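Local coordinates for hypothetical protein (Nostoc punctiforme, PDB 2O62) that is of unknown function but joins two calycin-clan regions, the second resembling the C-terminal domain of an ATP synthase biogenesis factor, at residues Leu201-Gln211 with Ser220-Gln228. Numbering follows the deposited sequence.
Sequences LFDQDPEKQVQ and SATSPLKVQ. With GOL (glycerol), chain J.
Ser223 O draws two hydrogens from the facing strand: Gln211 N donates to it at 2.9 Å, in the carbonyl plane, and Val210 CA adds a CA-H...O contact at 3.2 Å. Ser223 N returns a bond to Gln211 O at 3.0 Å, completing a hydrogen-bonded antiparallel pair. Pro224 faces Val210 in the non-hydrogen-bonded pair, where lacking an N-H costs no bond to this strand; Leu225 N then meets Gln209 O from above its carbonyl plane. Beta-branched Val210 and Thr222 place methyls close to the backbone, where Val210 CG2 meets Thr222 CG2 at 3.7 Å. Leu225 supplies the greasy bridge: its CD2 meets Leu201 CD1 at 3.6 Å, the side chains crossing at about a right angle, while CD1 lies by Asp203 CB.

Gln211 has CG between its backbone N and carbonyl carbon (chi1 66°), which lays CG against Ser223 CB. A long amide suits this place: NE2 donates both to Pro25 O and to a water that donates to Ala221 O and Ser223 OG, and OE1 accepts from O2 of a glycerol, probably from the crystallisation liquor, at 2.6 Å. With an alanine in its place, the water is likely to lose its N-H donor and Pro25 O its amide partner. Ser223 OG also bonds to Gln109.

Strand 210-214 lies between strands 199-202 and 219-224 in the C-terminal calycin-type barrel, with Gln211 and Ser223 both touching Leu117 of strand 117-127 in the other sheet.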
ATOM      1  N   LEU A 201      10.099   5.325 -14.157  1.00 19.22           N
ATOM      2  CA  LEU A 201       9.294   4.750 -15.233  1.00 19.23           C
ATOM      3  C   LEU A 201       9.913   3.459 -15.746  1.00 17.96           C
ATOM      4  O   LEU A 201      11.010   3.475 -16.275  1.00 18.30           O
ATOM      5  CB  LEU A 201       9.183   5.747 -16.366  1.00 19.44           C
ATOM      6  CG  LEU A 201       8.432   5.245 -17.576  1.00 18.68           C
ATOM      7  CD1 LEU A 201       7.001   4.919 -17.211  1.00 21.73           C
ATOM      8  CD2 LEU A 201       8.503   6.242 -18.737  1.00 21.81           C
ATOM      9  N   PHE A 202       9.178   2.362 -15.594  1.00 18.18           N
ATOM     10  CA  PHE A 202       9.499   1.061 -16.226  1.00 18.26           C
ATOM     11  C   PHE A 202       8.543   0.800 -17.386  1.00 18.00           C
ATOM     12  O   PHE A 202       7.373   0.519 -17.172  1.00 17.72           O
ATOM     13  CB  PHE A 202       9.367  -0.084 -15.225  1.00 16.93           C
ATOM     14  CG  PHE A 202      10.348  -0.041 -14.045  1.00 17.27           C
ATOM     15  CD1 PHE A 202      10.037   0.669 -12.871  1.00 19.30           C
ATOM     16  CD2 PHE A 202      11.491  -0.815 -14.056  1.00 17.89           C
ATOM     17  CE1 PHE A 202      10.921   0.651 -11.758  1.00 18.72           C
ATOM     18  CE2 PHE A 202      12.352  -0.856 -12.937  1.00 17.15           C
ATOM     19  CZ  PHE A 202      12.061  -0.098 -11.797  1.00 17.66           C
ATOM     20  N   ASP A 203       9.031   0.895 -18.616  1.00 17.73           N
ATOM     21  CA  ASP A 203       8.136   0.737 -19.763  1.00 18.86           C
ATOM     22  C   ASP A 203       8.690  -0.137 -20.904  1.00 19.27           C
ATOM     23  O   ASP A 203       8.108  -0.154 -21.988  1.00 19.64           O
ATOM     24  CB  ASP A 203       7.684   2.105 -20.305  1.00 18.71           C
ATOM     25  CG  ASP A 203       8.802   2.857 -20.955  1.00 21.35           C
ATOM     26  OD1 ASP A 203       9.937   2.367 -20.910  1.00 22.04           O
ATOM     27  OD2 ASP A 203       8.574   3.961 -21.504  1.00 29.21           O
ATOM     28  N   GLN A 204       9.780  -0.876 -20.664  1.00 19.25           N
ATOM     29  CA  GLN A 204      10.416  -1.702 -21.687  1.00 20.64           C
ATOM     30  C   GLN A 204       9.885  -3.139 -21.667  1.00 19.38           C
ATOM     31  O   GLN A 204       9.545  -3.714 -22.702  1.00 19.15           O
ATOM     32  CB  GLN A 204      11.947  -1.692 -21.467  1.00 20.18           C
ATOM     33  CG  GLN A 204      12.810  -2.175 -22.621  1.00 24.49           C
ATOM     34  CD  GLN A 204      14.300  -1.906 -22.379  1.00 25.55           C
ATOM     35  OE1 GLN A 204      14.888  -2.444 -21.430  1.00 31.17           O
ATOM     36  NE2 GLN A 204      14.904  -1.034 -23.207  1.00 27.49           N
ATOM     37  N   ASP A 205       9.816  -3.697 -20.470  1.00 20.03           N
ATOM     38  CA  ASP A 205       9.627  -5.141 -20.247  1.00 20.54           C
ATOM     39  C   ASP A 205       8.143  -5.422 -20.055  1.00 19.38           C
ATOM     40  O   ASP A 205       7.519  -4.749 -19.278  1.00 19.02           O
ATOM     41  CB  ASP A 205      10.434  -5.446 -18.974  1.00 20.46           C
ATOM     42  CG  ASP A 205      10.509  -6.905 -18.617  1.00 22.63           C
ATOM     43  OD1 ASP A 205       9.573  -7.649 -18.952  1.00 21.58           O
ATOM     44  OD2 ASP A 205      11.532  -7.272 -17.949  1.00 21.24           O
ATOM     45  N   PRO A 206       7.564  -6.413 -20.764  1.00 20.30           N
ATOM     46  CA  PRO A 206       6.149  -6.725 -20.516  1.00 19.90           C
ATOM     47  C   PRO A 206       5.830  -7.219 -19.117  1.00 20.58           C
ATOM     48  O   PRO A 206       4.670  -7.120 -18.707  1.00 20.44           O
ATOM     49  CB  PRO A 206       5.850  -7.815 -21.565  1.00 20.48           C
ATOM     50  CG  PRO A 206       7.172  -8.397 -21.872  1.00 21.12           C
ATOM     51  CD  PRO A 206       8.117  -7.261 -21.831  1.00 20.52           C
ATOM     52  N   GLU A 207       6.826  -7.712 -18.369  1.00 19.72           N
ATOM     53  CA  GLU A 207       6.630  -8.091 -16.955  1.00 21.25           C
ATOM     54  C   GLU A 207       6.692  -6.916 -15.953  1.00 22.29           C
ATOM     55  O   GLU A 207       6.503  -7.106 -14.746  1.00 23.45           O
ATOM     56  CB  GLU A 207       7.682  -9.153 -16.512  1.00 22.07           C
ATOM     57  CG  GLU A 207       7.617 -10.480 -17.248  1.00 20.67           C
ATOM     58  CD  GLU A 207       6.365 -11.340 -16.928  1.00 26.15           C
ATOM     59  OE1 GLU A 207       5.740 -11.068 -15.906  1.00 26.32           O
ATOM     60  OE2 GLU A 207       6.050 -12.292 -17.690  1.00 28.40           O
ATOM     61  N   LYS A 208       7.065  -5.727 -16.417  1.00 22.41           N
ATOM     62  CA  LYS A 208       7.134  -4.573 -15.523  1.00 21.42           C
ATOM     63  C   LYS A 208       6.819  -3.306 -16.268  1.00 20.82           C
ATOM     64  O   LYS A 208       7.707  -2.664 -16.817  1.00 19.37           O
ATOM     65  CB  LYS A 208       8.501  -4.491 -14.821  1.00 22.42           C
ATOM     66  CG  LYS A 208       8.407  -3.612 -13.527  1.00 21.96           C
ATOM     67  CD  LYS A 208       9.566  -3.855 -12.572  1.00 22.76           C
ATOM     68  CE  LYS A 208       9.468  -3.023 -11.278  1.00 25.19           C
ATOM     69  NZ  LYS A 208       8.489  -3.703 -10.322  1.00 27.08           N
ATOM     70  N   GLN A 209       5.516  -3.018 -16.358  1.00 20.57           N
ATOM     71  CA  GLN A 209       4.968  -1.838 -17.055  1.00 20.63           C
ATOM     72  C   GLN A 209       4.344  -0.919 -16.019  1.00 21.60           C
ATOM     73  O   GLN A 209       3.151  -1.000 -15.780  1.00 21.53           O
ATOM     74  CB  GLN A 209       3.912  -2.293 -18.053  1.00 20.86           C
ATOM     75  CG  GLN A 209       4.511  -3.017 -19.257  1.00 21.07           C
ATOM     76  CD  GLN A 209       5.244  -2.097 -20.156  1.00 22.31           C
ATOM     77  OE1 GLN A 209       4.666  -1.128 -20.662  1.00 22.83           O
ATOM     78  NE2 GLN A 209       6.518  -2.396 -20.415  1.00 22.75           N
ATOM     79  N   VAL A 210       5.169  -0.103 -15.354  1.00 21.49           N
ATOM     80  CA  VAL A 210       4.716   0.586 -14.136  1.00 21.46           C
ATOM     81  C   VAL A 210       5.385   1.904 -13.977  1.00 21.04           C
ATOM     82  O   VAL A 210       6.438   2.158 -14.578  1.00 19.51           O
ATOM     83  CB  VAL A 210       4.909  -0.226 -12.826  1.00 22.28           C
ATOM     84  CG1 VAL A 210       4.179  -1.526 -12.845  1.00 23.43           C
ATOM     85  CG2 VAL A 210       6.371  -0.437 -12.508  1.00 22.79           C
ATOM     86  N   GLN A 211       4.741   2.793 -13.230  1.00 21.09           N
ATOM     87  CA  GLN A 211       5.405   4.009 -12.772  1.00 22.38           C
ATOM     88  C   GLN A 211       5.539   3.876 -11.287  1.00 21.84           C
ATOM     89  O   GLN A 211       4.626   3.407 -10.632  1.00 22.37           O
ATOM     90  CB  GLN A 211       4.644   5.302 -13.124  1.00 22.82           C
ATOM     91  CG  GLN A 211       3.272   5.528 -12.438  1.00 24.77           C
ATOM     92  CD  GLN A 211       2.915   7.044 -12.376  1.00 26.31           C
ATOM     93  OE1 GLN A 211       2.907   7.699 -13.412  1.00 28.79           O
ATOM     94  NE2 GLN A 211       2.701   7.605 -11.144  1.00 24.06           N
ATOM     95  N   SER A 220       5.901   5.041  -1.161  1.00 20.05           N
ATOM     96  CA  SER A 220       5.944   4.937  -2.590  1.00 20.09           C
ATOM     97  C   SER A 220       4.667   4.288  -3.092  1.00 20.65           C
ATOM     98  O   SER A 220       4.008   3.519  -2.370  1.00 20.45           O
ATOM     99  CB  SER A 220       7.189   4.160  -3.059  1.00 21.34           C
ATOM    100  OG  SER A 220       7.243   2.876  -2.505  1.00 19.95           O
ATOM    101  N   ALA A 221       4.298   4.634  -4.310  1.00 20.57           N
ATOM    102  CA  ALA A 221       3.194   3.972  -4.976  1.00 20.98           C
ATOM    103  C   ALA A 221       3.670   3.420  -6.320  1.00 21.20           C
ATOM    104  O   ALA A 221       4.238   4.152  -7.121  1.00 20.76           O
ATOM    105  CB  ALA A 221       2.082   4.948  -5.205  1.00 23.17           C
ATOM    106  N   THR A 222       3.396   2.151  -6.597  1.00 21.87           N
ATOM    107  CA  THR A 222       3.724   1.552  -7.899  1.00 22.13           C
ATOM    108  C   THR A 222       2.410   1.230  -8.619  1.00 22.70           C
ATOM    109  O   THR A 222       1.560   0.536  -8.074  1.00 24.39           O
ATOM    110  CB  THR A 222       4.651   0.304  -7.732  1.00 22.92           C
ATOM    111  OG1 THR A 222       5.872   0.734  -7.122  1.00 23.80           O
ATOM    112  CG2 THR A 222       4.967  -0.348  -9.061  1.00 24.46           C
ATOM    113  N   SER A 223       2.253   1.793  -9.809  1.00 22.31           N
ATOM    114  CA  SER A 223       1.015   1.800 -10.563  1.00 22.71           C
ATOM    115  C   SER A 223       1.223   1.244 -11.962  1.00 22.64           C
ATOM    116  O   SER A 223       2.161   1.668 -12.643  1.00 23.59           O
ATOM    117  CB  SER A 223       0.475   3.209 -10.750  1.00 22.29           C
ATOM    118  OG  SER A 223       0.293   3.833  -9.472  1.00 23.07           O
ATOM    119  N   PRO A 224       0.300   0.363 -12.420  1.00 23.34           N
ATOM    120  CA  PRO A 224       0.277  -0.007 -13.842  1.00 23.55           C
ATOM    121  C   PRO A 224       0.282   1.232 -14.755  1.00 22.77           C
ATOM    122  O   PRO A 224      -0.369   2.204 -14.451  1.00 23.02           O
ATOM    123  CB  PRO A 224      -1.048  -0.784 -13.975  1.00 24.11           C
ATOM    124  CG  PRO A 224      -1.397  -1.224 -12.592  1.00 25.53           C
ATOM    125  CD  PRO A 224      -0.783  -0.285 -11.656  1.00 23.83           C
ATOM    126  N   LEU A 225       1.037   1.225 -15.849  1.00 23.25           N
ATOM    127  CA  LEU A 225       0.958   2.336 -16.786  1.00 23.03           C
ATOM    128  C   LEU A 225      -0.439   2.432 -17.417  1.00 23.00           C
ATOM    129  O   LEU A 225      -0.897   3.517 -17.753  1.00 22.10           O
ATOM    130  CB  LEU A 225       2.021   2.210 -17.883  1.00 22.74           C
ATOM    131  CG  LEU A 225       3.455   2.369 -17.345  1.00 24.49           C
ATOM    132  CD1 LEU A 225       4.505   2.056 -18.431  1.00 24.04           C
ATOM    133  CD2 LEU A 225       3.668   3.763 -16.729  1.00 25.27           C
ATOM    134  N   LYS A 226      -1.081   1.289 -17.623  1.00 24.25           N
ATOM    135  CA  LYS A 226      -2.455   1.268 -18.126  1.00 25.69           C
ATOM    136  C   LYS A 226      -3.059  -0.024 -17.727  1.00 24.53           C
ATOM    137  O   LYS A 226      -2.479  -1.074 -17.974  1.00 24.88           O
ATOM    138  CB  LYS A 226      -2.550   1.375 -19.641  1.00 26.69           C
ATOM    139  CG  LYS A 226      -4.043   1.542 -20.160  1.00 27.32           C
ATOM    140  CD  LYS A 226      -4.154   1.891 -21.624  1.00 29.68           C
ATOM    141  CE  LYS A 226      -5.531   2.508 -22.017  1.00 32.58           C
ATOM    142  NZ  LYS A 226      -6.649   1.619 -21.668  1.00 34.88           N
ATOM    143  N   VAL A 227      -4.221   0.046 -17.115  1.00 23.92           N
ATOM    144  CA  VAL A 227      -4.991  -1.137 -16.841  1.00 24.82           C
ATOM    145  C   VAL A 227      -5.545  -1.677 -18.156  1.00 25.74           C
ATOM    146  O   VAL A 227      -6.288  -0.989 -18.838  1.00 24.93           O
ATOM    147  CB  VAL A 227      -6.117  -0.819 -15.853  1.00 24.38           C
ATOM    148  CG1 VAL A 227      -6.980  -2.026 -15.631  1.00 25.90           C
ATOM    149  CG2 VAL A 227      -5.540  -0.342 -14.582  1.00 26.20           C
ATOM    150  N   GLN A 228      -5.142  -2.898 -18.528  1.00 26.96           N
ATOM    151  CA  GLN A 228      -5.531  -3.533 -19.799  1.00 27.60           C
ATOM    152  C   GLN A 228      -6.538  -4.654 -19.539  1.00 26.95           C
ATOM    153  O   GLN A 228      -6.464  -5.334 -18.539  1.00 26.64           O
ATOM    154  CB  GLN A 228      -4.310  -4.140 -20.535  1.00 28.82           C
ATOM    155  CG  GLN A 228      -3.038  -3.246 -20.676  1.00 31.41           C
ATOM    156  CD  GLN A 228      -2.977  -2.441 -21.988  1.00 35.04           C
ATOM    157  OE1 GLN A 228      -3.959  -2.336 -22.738  1.00 35.26           O
ATOM    158  NE2 GLN A 228      -1.805  -1.854 -22.258  1.00 36.53           N
TER
HETATM  159  C1  GOL J 277      -0.952   6.099 -15.228  1.00 37.10           C
HETATM  160  O1  GOL J 277      -1.139   4.793 -14.753  1.00 24.56           O
HETATM  161  C2  GOL J 277       0.494   6.488 -15.473  1.00 40.24           C
HETATM  162  O2  GOL J 277       0.744   7.730 -14.848  1.00 44.95           O
HETATM  163  C3  GOL J 277       0.700   6.720 -16.968  1.00 44.13           C
HETATM  164  O3  GOL J 277       0.147   5.657 -17.721  1.00 45.73           O
HETATM  165  O   HOH W   1       0.392  -1.312 -17.678  1.00 21.79           O
HETATM  166  O   HOH W   2       2.474   5.607  -9.082  1.00 16.14           O